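Phosphoribosylformylglycinamidine synthase, purS subunit (Thermotoga maritima, PDB 1VQ3) is the small PurS subunit of phosphoribosylformylglycinamidine synthase, a small alpha-beta protein found here as an assembly of four chains. Local coordinates at residues R38-R41 with G45-V48. Sequence-based numbering, arbitrary orientation.
Sequences RVLR and GLPV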
loop_
_atom_site.group_PDB
_atom_site.type_symbol
_atom_site.label_atom_id
_atom_site.label_comp_id
_atom_site.label_asym_id
_atom_site.label_seq_id
_atom_site.Cartn_x
_atom_site.Cartn_y
_atom_site.Cartn_z
ATOM N N ARG C 38 20.687 5.916 1.008
ATOM C CA ARG C 38 21.777 6.689 0.438
ATOM C C ARG C 38 22.776 5.782 -0.302
ATOM O O ARG C 38 23.255 6.136 -1.377
ATOM C CB ARG C 38 22.451 7.470 1.561
ATOM C CG ARG C 38 23.542 8.441 1.132
ATOM C CD ARG C 38 24.363 8.953 2.331
ATOM N NE ARG C 38 23.521 9.220 3.515
ATOM C CZ ARG C 38 23.742 8.773 4.773
ATOM N NH1 ARG C 38 24.796 8.015 5.091
ATOM N NH2 ARG C 38 22.890 9.108 5.733
ATOM N N VAL C 39 23.033 4.592 0.247
ATOM C CA VAL C 39 23.834 3.575 -0.451
ATOM C C VAL C 39 23.160 3.147 -1.751
ATOM O O VAL C 39 23.797 3.089 -2.821
ATOM C CB VAL C 39 24.083 2.333 0.432
ATOM C CG1 VAL C 39 24.845 1.272 -0.339
ATOM C CG2 VAL C 39 24.835 2.728 1.668
ATOM N N LEU C 40 21.864 2.854 -1.690
ATOM C CA LEU C 40 21.198 2.438 -2.911
ATOM C C LEU C 40 21.271 3.513 -3.984
ATOM O O LEU C 40 21.599 3.248 -5.129
ATOM C CB LEU C 40 19.761 1.991 -2.638
ATOM C CG LEU C 40 19.578 0.726 -1.743
ATOM C CD1 LEU C 40 18.112 0.502 -1.436
ATOM C CD2 LEU C 40 20.144 -0.496 -2.385
ATOM N N ARG C 41 20.991 4.739 -3.598
ATOM C CA ARG C 41 20.917 5.827 -4.560
ATOM C C ARG C 41 22.290 6.218 -5.064
ATOM O O ARG C 41 22.551 6.158 -6.271
ATOM C CB ARG C 41 20.210 7.031 -3.949
ATOM C CG ARG C 41 18.732 6.792 -3.585
ATOM C CD ARG C 41 18.063 8.059 -3.073
ATOM N NE ARG C 41 18.137 9.091 -4.101
ATOM C CZ ARG C 41 17.359 9.146 -5.196
ATOM N NH1 ARG C 41 16.393 8.253 -5.419
ATOM N NH2 ARG C 41 17.531 10.131 -6.074
ATOM N N GLY C 45 23.237 3.439 -7.549
ATOM C CA GLY C 45 22.530 4.045 -8.673
ATOM C C GLY C 45 21.081 3.605 -8.821
ATOM O O GLY C 45 20.565 3.555 -9.920
ATOM N N LEU C 46 20.426 3.250 -7.723
ATOM C CA LEU C 46 19.031 2.853 -7.776
ATOM C C LEU C 46 18.224 3.988 -7.213
ATOM O O LEU C 46 18.435 4.369 -6.079
ATOM C CB LEU C 46 18.804 1.597 -6.940
ATOM C CG LEU C 46 19.661 0.416 -7.393
ATOM C CD1 LEU C 46 19.510 -0.795 -6.452
ATOM C CD2 LEU C 46 19.339 0.010 -8.824
ATOM N N PRO C 47 17.281 4.494 -7.992
ATOM C CA PRO C 47 16.490 5.651 -7.619
ATOM C C PRO C 47 15.337 5.292 -6.652
ATOM O O PRO C 47 14.193 5.646 -6.863
ATOM C CB PRO C 47 15.955 6.106 -8.975
ATOM C CG PRO C 47 15.683 4.823 -9.687
ATOM C CD PRO C 47 16.836 3.940 -9.294
ATOM N N VAL C 48 15.655 4.600 -5.583
ATOM C CA VAL C 48 14.658 4.311 -4.563
ATOM C C VAL C 48 14.470 5.544 -3.693
ATOM O O VAL C 48 15.319 6.430 -3.660
ATOM C CB VAL C 48 15.022 3.063 -3.735
ATOM C CG1 VAL C 48 15.323 1.892 -4.634
ATOM C CG2 VAL C 48 16.218 3.322 -2.789
#
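R41 reaches from the last turn of helix 31-43 across to V48, where its NH1 donates to V48 O at 2.8 Å. The acceptor lies at the edge of the guanidinium, near its plane, while NH1 itself stands above the V48 carbonyl plane, and the N-H...O angle of 158° marks a fairly straight bond. R41 CD passes V48 O at 3.2 Å, and the bend at chi3 (59°) then turns the guanidinium to put NH1 at that oxygen. The aliphatic part lies alongside the loop backbone before the charged end engages it, with R41 CG 3.5 Å from L46 O. L40 takes a different side: its CD1 meets V48 CG2 at 3.7 Å, whereas the other branch, CD2, approaches L46 CD1 at 4.1 Å, so the forked end spans both loop side chains obliquely. The loop after helix 31-43 lies back against the helix's C-terminal end: G45, the first residue to leave helical angles, has positive phi, and L46 N then donates to L40 O almost linearly, at 174°; the G45 N to R41 O bond is weak. P47 centres an inverse gamma turn, closed by a weak bond from V48 N to L46 O, that leads into strand 48-49. There V48 joins an antiparallel ladder with a strand of the second subunit, whose L80 packs on L40 and whose A76 packs on L46.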